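Local structure of uncharacterized protein (Neisseria meningitidis MC58, 2R2A) at residues Ile7-Gly12 and Val128-Pro133; Lys18-Val23 and Tyr182-Lys187; Arg145-Ile150 and Lys164-Asp169; Thr159-Lys164 and Ser175-Ser180. The protein is of unknown function in detail, but its N-terminal domain, from a zonular occludens toxin-like membrane protein, has a P-loop NTPase-type fold and probably binds nucleotide. One frame throughout, in Å; residues are numbered along the deposited sequence. Where two conformers were deposited one is given.

Interaction 1 of 4, residues Ile7-Gly12 and Val128-Pro133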
loop_
_atom_site.group_PDB
_atom_site.type_symbol
_atom_site.label_atom_id
_atom_site.label_comp_id
_atom_site.label_asym_id
_atom_site.label_seq_id
_atom_site.Cartn_x
_atom_site.Cartn_y
_atom_site.Cartn_z
ATOM N N ILE A 7 -1.435 -8.351 1.975
ATOM C CA ILE A 7 -1.778 -7.127 1.258
ATOM C C ILE A 7 -2.815 -6.344 2.068
ATOM O O ILE A 7 -3.884 -6.853 2.408
ATOM C CB ILE A 7 -2.338 -7.361 -0.162
ATOM C CG1 ILE A 7 -1.339 -8.171 -0.995
ATOM C CG2 ILE A 7 -2.666 -5.975 -0.826
ATOM C CD1 ILE A 7 -1.812 -8.436 -2.420
ATOM N N CYS A 8 -2.458 -5.103 2.347
ATOM C CA CYS A 8 -3.259 -4.192 3.153
ATOM C C CYS A 8 -3.688 -3.026 2.269
ATOM O O CYS A 8 -2.853 -2.413 1.572
ATOM C CB CYS A 8 -2.423 -3.683 4.330
ATOM S SG CYS A 8 -3.267 -2.413 5.322
ATOM N N LEU A 9 -4.977 -2.699 2.331
ATOM C CA LEU A 9 -5.557 -1.579 1.580
ATOM C C LEU A 9 -5.924 -0.408 2.519
ATOM O O LEU A 9 -6.543 -0.625 3.581
ATOM C CB LEU A 9 -6.784 -2.072 0.828
ATOM C CG LEU A 9 -7.677 -1.053 0.111
ATOM C CD1 LEU A 9 -6.925 -0.284 -0.992
ATOM C CD2 LEU A 9 -8.903 -1.746 -0.495
ATOM N N ILE A 10 -5.546 0.817 2.149
ATOM C CA ILE A 10 -5.953 1.969 2.914
ATOM C C ILE A 10 -6.698 2.909 1.948
ATOM O O ILE A 10 -6.149 3.319 0.925
ATOM C CB ILE A 10 -4.789 2.671 3.585
ATOM C CG1 ILE A 10 -4.042 1.762 4.605
ATOM C CG2 ILE A 10 -5.354 3.930 4.295
ATOM C CD1 ILE A 10 -2.582 2.270 4.943
ATOM N N THR A 11 -7.924 3.310 2.266
ATOM C CA THR A 11 -8.678 4.180 1.393
ATOM C C THR A 11 -9.248 5.369 2.171
ATOM O O THR A 11 -9.224 5.374 3.426
ATOM C CB THR A 11 -9.856 3.431 0.647
ATOM O OG1 THR A 11 -10.748 2.812 1.613
ATOM C CG2 THR A 11 -9.230 2.335 -0.268
ATOM N N GLY A 12 -9.698 6.353 1.413
ATOM C CA GLY A 12 -10.224 7.611 1.977
ATOM C C GLY A 12 -9.953 8.754 1.024
ATOM O O GLY A 12 -9.102 8.669 0.142
ATOM N N VAL A 128 -1.429 -0.766 -0.270
ATOM C CA VAL A 128 -1.869 0.069 -1.382
ATOM C C VAL A 128 -2.826 1.119 -0.822
ATOM O O VAL A 128 -3.674 0.804 -0.006
ATOM C CB VAL A 128 -2.587 -0.743 -2.506
ATOM C CG1 VAL A 128 -1.520 -1.431 -3.426
ATOM C CG2 VAL A 128 -3.571 -1.746 -1.928
ATOM N N LEU A 129 -2.574 2.378 -1.156
ATOM C CA LEU A 129 -3.416 3.486 -0.717
ATOM C C LEU A 129 -4.123 4.009 -1.954
ATOM O O LEU A 129 -3.506 4.105 -3.064
ATOM C CB LEU A 129 -2.547 4.610 -0.132
ATOM C CG LEU A 129 -1.932 4.393 1.256
ATOM C CD1 LEU A 129 -0.960 3.264 1.212
ATOM C CD2 LEU A 129 -1.237 5.702 1.707
ATOM N N THR A 130 -5.418 4.325 -1.814
ATOM C CA THR A 130 -6.067 4.901 -2.971
ATOM C C THR A 130 -7.285 5.614 -2.400
ATOM O O THR A 130 -7.579 5.467 -1.200
ATOM C CB THR A 130 -6.446 3.826 -4.068
ATOM O OG1 THR A 130 -7.028 4.500 -5.212
ATOM C CG2 THR A 130 -7.481 2.835 -3.533
ATOM N N GLN A 131 -7.997 6.351 -3.244
ATOM C CA GLN A 131 -9.129 7.100 -2.785
ATOM C C GLN A 131 -10.389 6.234 -2.645
ATOM O O GLN A 131 -11.284 6.580 -1.846
ATOM C CB GLN A 131 -9.416 8.267 -3.757
ATOM C CG GLN A 131 -8.287 9.280 -3.657
ATOM C CD GLN A 131 -8.371 10.342 -4.715
ATOM O OE1 GLN A 131 -9.358 11.034 -4.778
ATOM N NE2 GLN A 131 -7.324 10.455 -5.565
ATOM N N GLY A 132 -10.488 5.155 -3.414
ATOM C CA GLY A 132 -11.686 4.305 -3.343
ATOM C C GLY A 132 -11.310 2.921 -3.854
ATOM O O GLY A 132 -10.552 2.796 -4.821
ATOM N N PRO A 133 -11.860 1.868 -3.223
ATOM C CA PRO A 133 -11.398 0.531 -3.606
ATOM C C PRO A 133 -11.671 0.215 -5.101
ATOM O O PRO A 133 -10.880 -0.471 -5.719
ATOM C CB PRO A 133 -12.243 -0.423 -2.711
ATOM C CG PRO A 133 -12.884 0.398 -1.736
ATOM C CD PRO A 133 -12.912 1.845 -2.179
#

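Interaction 2 of 4, residues Lys18-Val23 and Tyr182-Lys187. With SO4 (sulfate ion), chain C.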
loop_
_atom_site.group_PDB
_atom_site.type_symbol
_atom_site.label_atom_id
_atom_site.label_comp_id
_atom_site.label_asym_id
_atom_site.label_seq_id
_atom_site.Cartn_x
_atom_site.Cartn_y
_atom_site.Cartn_z
ATOM N N LYS A 18 -4.393 9.485 4.897
ATOM C CA LYS A 18 -3.974 8.138 4.591
ATOM C C LYS A 18 -2.438 8.046 4.692
ATOM O O LYS A 18 -1.921 7.110 5.289
ATOM C CB LYS A 18 -4.422 7.710 3.168
ATOM C CG LYS A 18 -5.936 7.630 2.892
ATOM C CD LYS A 18 -6.191 7.151 1.410
ATOM C CE LYS A 18 -5.597 8.105 0.333
ATOM N NZ LYS A 18 -6.323 9.440 0.338
ATOM N N THR A 19 -1.717 9.007 4.096
ATOM C CA THR A 19 -0.265 8.937 4.131
ATOM C C THR A 19 0.262 9.066 5.565
ATOM O O THR A 19 1.165 8.327 5.956
ATOM C CB THR A 19 0.422 9.987 3.208
ATOM O OG1 THR A 19 0.048 9.726 1.858
ATOM C CG2 THR A 19 1.942 9.844 3.286
ATOM N N LEU A 20 -0.288 9.985 6.343
ATOM C CA LEU A 20 0.192 10.113 7.752
ATOM C C LEU A 20 -0.117 8.865 8.569
ATOM O O LEU A 20 0.702 8.451 9.381
ATOM C CB LEU A 20 -0.451 11.311 8.438
ATOM C CG LEU A 20 0.034 12.672 7.948
ATOM C CD1 LEU A 20 -0.874 13.679 8.540
ATOM C CD2 LEU A 20 1.488 12.884 8.387
ATOM N N LYS A 21 -1.291 8.250 8.353
ATOM C CA LYS A 21 -1.541 6.953 9.001
ATOM C C LYS A 21 -0.492 5.893 8.588
ATOM O O LYS A 21 0.025 5.148 9.431
ATOM C CB LYS A 21 -2.978 6.471 8.737
ATOM C CG LYS A 21 -3.310 5.122 9.388
ATOM C CD LYS A 21 -3.203 5.285 10.923
ATOM C CE LYS A 21 -3.453 3.993 11.683
ATOM N NZ LYS A 21 -3.332 4.398 13.149
HETATM N N MSE A 22 -0.196 5.821 7.297
HETATM C CA MSE A 22 0.835 4.893 6.799
HETATM C C MSE A 22 2.194 5.124 7.477
HETATM O O MSE A 22 2.807 4.183 7.990
HETATM C CB MSE A 22 0.920 4.983 5.272
HETATM C CG MSE A 22 1.906 3.988 4.605
HETATM SE SE MSE A 22 1.267 2.141 4.724
HETATM C CE MSE A 22 2.553 1.362 6.041
ATOM N N VAL A 23 2.661 6.373 7.475
ATOM C CA VAL A 23 3.934 6.715 8.156
ATOM C C VAL A 23 3.884 6.383 9.662
ATOM O O VAL A 23 4.851 5.873 10.240
ATOM C CB VAL A 23 4.319 8.203 7.922
ATOM C CG1 VAL A 23 5.672 8.555 8.633
ATOM C CG2 VAL A 23 4.355 8.546 6.407
ATOM N N TYR A 182 -9.536 7.759 14.741
ATOM C CA TYR A 182 -8.322 7.915 13.919
ATOM C C TYR A 182 -7.199 8.430 14.819
ATOM O O TYR A 182 -7.412 9.376 15.566
ATOM C CB TYR A 182 -8.637 8.898 12.799
ATOM C CG TYR A 182 -7.469 9.280 11.925
ATOM C CD1 TYR A 182 -7.108 8.484 10.842
ATOM C CD2 TYR A 182 -6.734 10.454 12.189
ATOM C CE1 TYR A 182 -6.034 8.843 10.040
ATOM C CE2 TYR A 182 -5.656 10.828 11.372
ATOM C CZ TYR A 182 -5.316 9.988 10.317
ATOM O OH TYR A 182 -4.274 10.359 9.508
ATOM N N THR A 183 -6.039 7.766 14.788
ATOM C CA THR A 183 -4.938 8.062 15.712
ATOM C C THR A 183 -3.620 8.146 14.939
ATOM O O THR A 183 -3.444 7.457 13.937
ATOM C CB THR A 183 -4.871 6.976 16.843
ATOM O OG1 THR A 183 -6.021 7.092 17.695
ATOM C CG2 THR A 183 -3.637 7.102 17.666
ATOM N N LEU A 184 -2.719 9.005 15.393
ATOM C CA LEU A 184 -1.388 9.136 14.782
ATOM C C LEU A 184 -0.312 9.070 15.842
ATOM O O LEU A 184 -0.550 9.422 17.003
ATOM C CB LEU A 184 -1.226 10.465 14.026
ATOM C CG LEU A 184 -2.104 10.632 12.767
ATOM C CD1 LEU A 184 -1.869 11.980 12.110
ATOM C CD2 LEU A 184 -1.862 9.522 11.762
ATOM N N ASP A 185 0.893 8.694 15.410
ATOM C CA ASP A 185 2.098 8.851 16.258
ATOM C C ASP A 185 2.401 10.342 16.329
ATOM O O ASP A 185 2.492 11.014 15.302
ATOM C CB ASP A 185 3.274 8.122 15.608
ATOM C CG ASP A 185 4.478 7.986 16.540
ATOM O OD1 ASP A 185 5.043 9.020 16.967
ATOM O OD2 ASP A 185 4.840 6.828 16.851
ATOM N N LYS A 186 2.545 10.889 17.525
ATOM C CA LYS A 186 2.781 12.329 17.630
ATOM C C LYS A 186 4.130 12.769 17.019
ATOM O O LYS A 186 4.340 13.953 16.764
ATOM C CB LYS A 186 2.630 12.801 19.090
ATOM C CG LYS A 186 3.591 12.147 20.056
ATOM C CD LYS A 186 3.466 12.710 21.486
ATOM C CE LYS A 186 2.262 12.098 22.239
ATOM N NZ LYS A 186 2.433 12.204 23.723
ATOM N N LYS A 187 5.032 11.822 16.771
ATOM C CA LYS A 187 6.304 12.141 16.108
ATOM C C LYS A 187 6.264 11.912 14.596
ATOM O O LYS A 187 7.309 11.854 13.944
ATOM C CB LYS A 187 7.455 11.344 16.736
ATOM C CG LYS A 187 7.584 11.636 18.205
ATOM C CD LYS A 187 8.882 11.113 18.779
ATOM C CE LYS A 187 8.900 11.382 20.266
ATOM N NZ LYS A 187 8.197 12.678 20.586
HETATM S S SO4 C . -4.157 11.824 2.303
HETATM O O1 SO4 C . -4.324 12.329 0.994
HETATM O O2 SO4 C . -4.231 12.833 3.310
HETATM O O3 SO4 C . -2.869 11.151 2.293
HETATM O O4 SO4 C . -5.239 10.866 2.541
HETATM O O HOH W 1 -5.820 4.816 14.006
#

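Interaction 3 of 4, residues Arg145-Ile150 and Lys164-Asp169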
loop_
_atom_site.group_PDB
_atom_site.type_symbol
_atom_site.label_atom_id
_atom_site.label_comp_id
_atom_site.label_asym_id
_atom_site.label_seq_id
_atom_site.Cartn_x
_atom_site.Cartn_y
_atom_site.Cartn_z
ATOM N N ARG A 145 -6.224 -8.656 2.767
ATOM C CA ARG A 145 -6.571 -9.309 4.053
ATOM C C ARG A 145 -6.687 -8.304 5.212
ATOM O O ARG A 145 -6.964 -8.679 6.347
ATOM C CB ARG A 145 -5.581 -10.439 4.390
ATOM C CG ARG A 145 -5.837 -11.688 3.556
ATOM C CD ARG A 145 -5.072 -12.903 4.132
ATOM N NE ARG A 145 -4.940 -13.977 3.147
ATOM C CZ ARG A 145 -5.553 -15.161 3.218
ATOM N NH1 ARG A 145 -6.357 -15.452 4.248
ATOM N NH2 ARG A 145 -5.347 -16.061 2.259
ATOM N N LYS A 146 -6.469 -7.026 4.908
ATOM C CA LYS A 146 -6.737 -5.953 5.868
ATOM C C LYS A 146 -7.103 -4.674 5.093
ATOM O O LYS A 146 -6.369 -4.237 4.212
ATOM C CB LYS A 146 -5.542 -5.730 6.830
ATOM C CG LYS A 146 -5.730 -4.539 7.808
ATOM C CD LYS A 146 -4.855 -4.661 9.076
ATOM C CE LYS A 146 -3.376 -4.188 8.891
ATOM N NZ LYS A 146 -2.641 -3.749 10.206
ATOM N N HIS A 147 -8.257 -4.085 5.385
ATOM C CA HIS A 147 -8.680 -2.864 4.686
ATOM C C HIS A 147 -8.993 -1.812 5.739
ATOM O O HIS A 147 -9.779 -2.072 6.614
ATOM C CB HIS A 147 -9.872 -3.191 3.778
ATOM C CG HIS A 147 -10.507 -2.049 3.042
ATOM N ND1 HIS A 147 -9.943 -0.799 2.881
ATOM C CD2 HIS A 147 -11.661 -2.026 2.324
ATOM C CE1 HIS A 147 -10.728 -0.050 2.123
ATOM N NE2 HIS A 147 -11.779 -0.777 1.782
ATOM N N TYR A 148 -8.276 -0.684 5.720
ATOM C CA TYR A 148 -8.641 0.462 6.562
ATOM C C TYR A 148 -9.222 1.522 5.685
ATOM O O TYR A 148 -8.695 1.802 4.590
ATOM C CB TYR A 148 -7.379 1.077 7.159
ATOM C CG TYR A 148 -6.682 0.242 8.186
ATOM C CD1 TYR A 148 -7.282 -0.079 9.406
ATOM C CD2 TYR A 148 -5.386 -0.193 7.951
ATOM C CE1 TYR A 148 -6.559 -0.825 10.393
ATOM C CE2 TYR A 148 -4.692 -0.932 8.883
ATOM C CZ TYR A 148 -5.277 -1.249 10.108
ATOM O OH TYR A 148 -4.532 -1.981 11.030
ATOM N N HIS A 149 -10.294 2.135 6.141
ATOM C CA HIS A 149 -10.841 3.263 5.413
ATOM C C HIS A 149 -11.030 4.413 6.432
ATOM O O HIS A 149 -11.545 4.190 7.558
ATOM C CB HIS A 149 -12.201 2.903 4.799
ATOM C CG HIS A 149 -12.854 4.080 4.118
ATOM N ND1 HIS A 149 -12.551 4.440 2.818
ATOM C CD2 HIS A 149 -13.759 4.982 4.558
ATOM C CE1 HIS A 149 -13.264 5.512 2.489
ATOM N NE2 HIS A 149 -13.966 5.880 3.538
ATOM N N ILE A 150 -10.593 5.611 6.071
ATOM C CA ILE A 150 -10.757 6.774 6.931
ATOM C C ILE A 150 -12.058 7.479 6.550
ATOM O O ILE A 150 -12.211 8.006 5.437
ATOM C CB ILE A 150 -9.534 7.750 6.809
ATOM C CG1 ILE A 150 -8.230 6.979 7.094
ATOM C CG2 ILE A 150 -9.736 8.955 7.777
ATOM C CD1 ILE A 150 -6.990 7.787 6.677
ATOM N N LYS A 164 -11.449 -7.302 7.385
ATOM C CA LYS A 164 -10.463 -8.336 7.112
ATOM C C LYS A 164 -10.447 -8.719 5.629
ATOM O O LYS A 164 -9.703 -9.628 5.216
ATOM C CB LYS A 164 -10.776 -9.592 7.959
ATOM C CG LYS A 164 -10.706 -9.374 9.445
ATOM C CD LYS A 164 -9.347 -8.880 9.879
ATOM C CE LYS A 164 -9.032 -9.324 11.312
ATOM N NZ LYS A 164 -7.939 -8.502 11.939
ATOM N N ILE A 165 -11.280 -8.044 4.843
ATOM C CA ILE A 165 -11.284 -8.222 3.403
ATOM C C ILE A 165 -11.493 -6.840 2.795
ATOM O O ILE A 165 -11.738 -5.873 3.521
ATOM C CB ILE A 165 -12.386 -9.220 2.921
ATOM C CG1 ILE A 165 -13.807 -8.650 3.160
ATOM C CG2 ILE A 165 -12.183 -10.602 3.558
ATOM C CD1 ILE A 165 -14.931 -9.643 2.681
ATOM N N CYS A 166 -11.367 -6.735 1.476
ATOM C CA CYS A 166 -11.641 -5.467 0.818
ATOM C C CYS A 166 -13.144 -5.170 0.881
ATOM O O CYS A 166 -13.982 -5.978 0.462
ATOM C CB CYS A 166 -11.131 -5.472 -0.632
ATOM S SG CYS A 166 -11.566 -3.966 -1.507
ATOM N N ALA A 167 -13.504 -4.029 1.452
ATOM C CA ALA A 167 -14.897 -3.589 1.467
ATOM C C ALA A 167 -15.057 -2.681 0.273
ATOM O O ALA A 167 -14.618 -1.537 0.301
ATOM C CB ALA A 167 -15.262 -2.829 2.754
ATOM N N ASP A 168 -15.714 -3.175 -0.772
ATOM C CA ASP A 168 -15.791 -2.399 -2.026
ATOM C C ASP A 168 -16.531 -1.052 -1.902
ATOM O O ASP A 168 -16.291 -0.135 -2.694
ATOM C CB ASP A 168 -16.521 -3.237 -3.098
ATOM C CG ASP A 168 -15.660 -4.353 -3.654
ATOM O OD1 ASP A 168 -14.415 -4.309 -3.534
ATOM O OD2 ASP A 168 -16.234 -5.312 -4.196
ATOM N N ASP A 169 -17.456 -0.957 -0.954
ATOM C CA ASP A 169 -18.203 0.271 -0.701
ATOM C C ASP A 169 -18.038 0.571 0.789
ATOM O O ASP A 169 -18.878 0.181 1.576
ATOM C CB ASP A 169 -19.695 0.101 -1.047
ATOM C CG ASP A 169 -19.912 -0.252 -2.509
ATOM O OD1 ASP A 169 -19.911 0.666 -3.358
ATOM O OD2 ASP A 169 -20.081 -1.448 -2.804
#

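Interaction 4 of 4, residues Thr159-Lys164 and Ser175-Ser180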
loop_
_atom_site.group_PDB
_atom_site.type_symbol
_atom_site.label_atom_id
_atom_site.label_comp_id
_atom_site.label_asym_id
_atom_site.label_seq_id
_atom_site.Cartn_x
_atom_site.Cartn_y
_atom_site.Cartn_z
ATOM N N THR A 159 -12.962 8.602 11.766
ATOM C CA THR A 159 -13.078 7.225 12.221
ATOM C C THR A 159 -12.277 6.339 11.279
ATOM O O THR A 159 -12.366 6.466 10.022
ATOM C CB THR A 159 -14.554 6.806 12.129
ATOM O OG1 THR A 159 -15.325 7.718 12.917
ATOM C CG2 THR A 159 -14.759 5.366 12.701
ATOM N N LEU A 160 -11.490 5.437 11.858
ATOM C CA LEU A 160 -10.849 4.429 11.086
ATOM C C LEU A 160 -11.774 3.174 11.071
ATOM O O LEU A 160 -12.083 2.639 12.112
ATOM C CB LEU A 160 -9.533 4.096 11.782
ATOM C CG LEU A 160 -8.682 3.172 10.971
ATOM C CD1 LEU A 160 -8.121 3.998 9.814
ATOM C CD2 LEU A 160 -7.593 2.656 11.880
ATOM N N LEU A 161 -12.206 2.761 9.889
ATOM C CA LEU A 161 -13.023 1.552 9.694
ATOM C C LEU A 161 -12.048 0.460 9.286
ATOM O O LEU A 161 -11.143 0.687 8.433
ATOM C CB LEU A 161 -14.071 1.789 8.602
ATOM C CG LEU A 161 -15.058 2.983 8.797
ATOM C CD1 LEU A 161 -15.994 3.059 7.601
ATOM C CD2 LEU A 161 -15.878 2.764 10.062
ATOM N N GLU A 162 -12.242 -0.722 9.846
ATOM C CA GLU A 162 -11.354 -1.838 9.538
ATOM C C GLU A 162 -12.138 -3.114 9.192
ATOM O O GLU A 162 -13.047 -3.513 9.932
ATOM C CB GLU A 162 -10.441 -2.148 10.719
ATOM C CG GLU A 162 -9.411 -3.200 10.352
ATOM C CD GLU A 162 -8.623 -3.737 11.529
ATOM O OE1 GLU A 162 -8.540 -3.079 12.596
ATOM O OE2 GLU A 162 -8.070 -4.840 11.345
ATOM N N TRP A 163 -11.739 -3.741 8.089
ATOM C CA TRP A 163 -12.284 -5.046 7.700
ATOM C C TRP A 163 -11.126 -6.001 7.449
ATOM O O TRP A 163 -9.985 -5.559 7.268
ATOM C CB TRP A 163 -13.108 -4.950 6.412
ATOM C CG TRP A 163 -14.300 -4.007 6.430
ATOM C CD1 TRP A 163 -15.603 -4.320 6.687
ATOM C CD2 TRP A 163 -14.279 -2.630 6.061
ATOM N NE1 TRP A 163 -16.410 -3.209 6.529
ATOM C CE2 TRP A 163 -15.617 -2.154 6.150
ATOM C CE3 TRP A 163 -13.249 -1.735 5.702
ATOM C CZ2 TRP A 163 -15.953 -0.814 5.888
ATOM C CZ3 TRP A 163 -13.577 -0.398 5.409
ATOM C CH2 TRP A 163 -14.934 0.044 5.515
ATOM N N LYS A 164 -11.449 -7.302 7.385
ATOM C CA LYS A 164 -10.463 -8.336 7.112
ATOM C C LYS A 164 -10.447 -8.719 5.629
ATOM O O LYS A 164 -9.703 -9.628 5.216
ATOM C CB LYS A 164 -10.776 -9.592 7.959
ATOM C CG LYS A 164 -10.706 -9.374 9.445
ATOM C CD LYS A 164 -9.347 -8.880 9.879
ATOM C CE LYS A 164 -9.032 -9.324 11.312
ATOM N NZ LYS A 164 -7.939 -8.502 11.939
ATOM N N SER A 175 -21.151 -0.591 8.905
ATOM C CA SER A 175 -21.762 -1.472 9.893
ATOM C C SER A 175 -21.105 -2.851 10.074
ATOM O O SER A 175 -21.288 -3.462 11.129
ATOM C CB SER A 175 -23.274 -1.632 9.651
ATOM O OG SER A 175 -23.495 -2.445 8.497
ATOM N N SER A 176 -20.342 -3.344 9.097
ATOM C CA SER A 176 -19.599 -4.590 9.289
ATOM C C SER A 176 -18.112 -4.376 9.658
ATOM O O SER A 176 -17.353 -5.334 9.827
ATOM C CB SER A 176 -19.716 -5.501 8.074
ATOM O OG SER A 176 -19.102 -4.941 6.927
ATOM N N ALA A 177 -17.719 -3.118 9.770
ATOM C CA ALA A 177 -16.337 -2.743 10.144
ATOM C C ALA A 177 -16.165 -2.686 11.656
ATOM O O ALA A 177 -17.128 -2.520 12.405
ATOM C CB ALA A 177 -15.995 -1.380 9.534
ATOM N N PHE A 178 -14.914 -2.769 12.094
ATOM C CA PHE A 178 -14.550 -2.406 13.423
ATOM C C PHE A 178 -14.145 -0.927 13.312
ATOM O O PHE A 178 -13.256 -0.583 12.536
ATOM C CB PHE A 178 -13.365 -3.242 13.898
ATOM C CG PHE A 178 -13.735 -4.585 14.492
ATOM C CD1 PHE A 178 -14.886 -5.302 14.066
ATOM C CD2 PHE A 178 -12.923 -5.159 15.445
ATOM C CE1 PHE A 178 -15.206 -6.552 14.624
ATOM C CE2 PHE A 178 -13.232 -6.397 15.999
ATOM C CZ PHE A 178 -14.394 -7.081 15.608
ATOM N N SER A 179 -14.765 -0.086 14.133
ATOM C CA SER A 179 -14.579 1.351 14.066
ATOM C C SER A 179 -13.716 1.744 15.256
ATOM O O SER A 179 -14.019 1.332 16.405
ATOM C CB SER A 179 -15.960 2.019 14.249
ATOM O OG SER A 179 -16.690 2.011 13.031
ATOM N N SER A 180 -12.690 2.556 14.989
ATOM C CA SER A 180 -11.896 3.179 16.052
ATOM C C SER A 180 -11.580 4.626 15.711
ATOM O O SER A 180 -11.665 5.070 14.555
ATOM C CB SER A 180 -10.606 2.385 16.335
ATOM O OG SER A 180 -9.830 2.281 15.156
#

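Interaction 1 of 4, residues Ile7-Gly12 and Val128-Pro133
The flat groups between Ile7-Gly12 and Val128-Pro133 are the peptides of two adjoining strands. Leu9, Thr11, Val128 and Thr130 project from one face of the sheet, Ile10 and Leu129 from the other, and amides meet carbonyls along the shared border. Val128 N donates to Cys8 O (2.9 Å), Ile10 N to Val128 O (2.9 Å) and Thr130 N to Ile10 O (3.0 Å). The last rung, Gly12 N to Thr130 O, is weak at 3.5 Å. Strand directions differ by 19°, which makes the pair parallel, as in the central sheet of a P-loop NTPase fold; strand 7-11 leads into what is probably the Walker A loop. Leu9 turns its CG away from its backbone N (chi1 172°), which carries CD1 across to Val128 CG2, 3.8 Å away. Its other methyl, CD2, reaches Pro133 CB at 4.2 Å. Farther along this face the methyls of Thr11 and Thr130 lie alongside each other, CG2 to CG2, at 3.7 Å. Their hydroxyls bond outside the pair, Thr11 OG1 with His149 and Thr130 OG1 with Gln97. On the other face Ile10 and Leu129 run side by side, CB to CG 4.1 Å, beneath Lys18 of helix 18-28.

Interaction 2 of 4, residues Lys18-Val23 and Tyr182-Lys187
Leu20 and Lys21, in the first turn of the helix that follows a probable Walker A (P-loop) sequence, pack against Tyr182-Leu184, while Lys18 and Thr19 of the same helix bind a sulfate. This ion probably came from the crystallisation liquor, but it occupies a site consistent with a nucleotide phosphate. Lys18 N donates to sulfate O4 at 2.9 Å, and the side chain, bent at its last two torsions, brings NZ back to the same oxygen at 2.8 Å; NZ also bonds Gly12 O at the strand end. Thr19 N holds O3 at 3.0 Å; Gly15 N and Gly17 N also donate to the ion. Away from the anion, Lys21 bends at CB-CG (chi2 63°) and sends its ammonium along the opposing chain to Thr183 O, 3.2 Å from NZ. The donor stands 35° above the carbonyl plane, so it does not use a lone pair. A water accepts from Lys21 NZ at 2.7 Å and from Thr183 N, giving the lysine a second link to the same residue. Both methyls of Leu184 cover the start of the Leu20 side chain, CD1 lying 4.0 Å from Leu20 CB, and CD2 also touches the backbone of Leu20 and Lys21. Tyr182 CE1 meets Lys21 CB at 4.1 Å, and its hydroxyl bonds to Gly17 O. The segment 182-187 thus runs from the sheet-edge strand 178-181 along helix 18-28, where Asp185 bonds Ser24 and Asn28, while the helix's other side, through Lys18 and Met22, rests on strands 7-11 and 125-130.

Interaction 3 of 4, residues Arg145-Ile150 and Lys164-Asp169
His147, on strand 144-152 of the central mixed sheet, meets the loop that leaves the neighbouring antiparallel strand 158-163, so the contact between Arg145-Ile150 and Lys164-Asp169 lies where that strand pair opens out. The imidazole does most of the touching. With CG anti to the backbone N (chi1 176°), the ring is carried over to the loop, and its NE2 donates to Ala167 O in a weak bond of 3.3 Å with an N-H...O angle of 134°. Ala167 CB approaches the same end of the ring, 3.7 Å from His147 CD2. This edge is packed too tightly in the model for its exact placing to be relied on. At the root of the side chain, His147 CB touches Ile165 O at 3.3 Å. Cys166 SG stands 4.9 Å from the ring centroid and 39° off its normal, an oblique sulfur-aromatic approach. Nearer the corner of the chain the backbones of Arg145 and Lys164 run close without an N-H between them: the two carbonyl oxygens are 3.1 Å apart. Reciprocal CA-H...O contacts accompany this pair, Arg145 CA to Lys164 O at 3.4 Å and Lys164 CA to Arg145 O at 3.6 Å. Farther out, Asp168 forms a salt bridge with Arg141, and Asp169, in the conformer given, with Lys134, while Trp163 meets the histidine ring. Between the two segments the geometry gives one weak hydrogen bond; the rest is van der Waals and CA-H...O contact, so the polar link is slight, and the carbonyl oxygens of Lys164 and Arg145 probably repel each other somewhat, eased by the CA-H groups beside them.

Interaction 4 of 4, residues Thr159-Lys164 and Ser175-Ser180
Glu162 and Phe178, and two residues along Leu160 and Ser180, form the hydrogen-bonded pairs of an antiparallel ladder, the outermost step of a meander that extends the central sheet through strands 144-152, 158-163 and 178-181. Leu160 N donates to Ser180 O at 2.7 Å, and Ser180 N returns a bond to Leu160 O at 2.9 Å. The second pair repeats this, with Glu162 N to Phe178 O at 2.9 Å and Phe178 N to Glu162 O at 3.0 Å. Its first bond is the more bent, 135° at the hydrogen. Between them Leu161 and Ser179 make the non-hydrogen-bonded pair, where Leu161 CD2 comes to 3.2 Å from Ser179 OG. On that face Ala177 supplies the main apolar contact: its CB lies 3.8 Å from Leu161 CB and sits over one face of the Trp163 indole, 3.8 Å from the centroid of the five-membered ring and 26° off its normal, a CH-pi contact displaced toward the rim. The indole is brought there with its CG pointing away from its own carbonyl carbon (chi1 -59°). Thr159 CG2 extends the same row by packing on Ser179 CB at 3.9 Å. The opposite face carries Leu160, Glu162, Phe178 and Ser180; Leu160 and Glu162 touch Tyr148 of the preceding strand. In the outer shell, Pro170 packs on the indole and His149 touches it from strand 144-152. At its edge, in plane with the ring, comes Ser176 OG, and both Trp163 NE1 and Ser176 OG are hydrogen-bonded to one carbonyl oxygen, Met173 O.

How the interactions relate
From the N terminus, strand 7-11 opens interaction 1 and helix 18-28 opens interaction 2 soon after. Interaction 1 closes first, at 128-133, and interaction 2 last, at 182-187, so the two cross; Lys18 NZ hydrogen-bonds Gly12 O between them. Interactions 3 and 4 both lie nested within the long loop that interaction 2 closes. They cross each other and share Lys164: 145-150 opens, 159-164 follows, 164-169 closes interaction 3 and 175-180 closes interaction 4. In space the sheet runs from interaction 1 through strand 144-152 to the edge strand, after which 182-187 returns the chain to helix 18-28, after the probable P-loop, where Tyr182 also packs on Ile150.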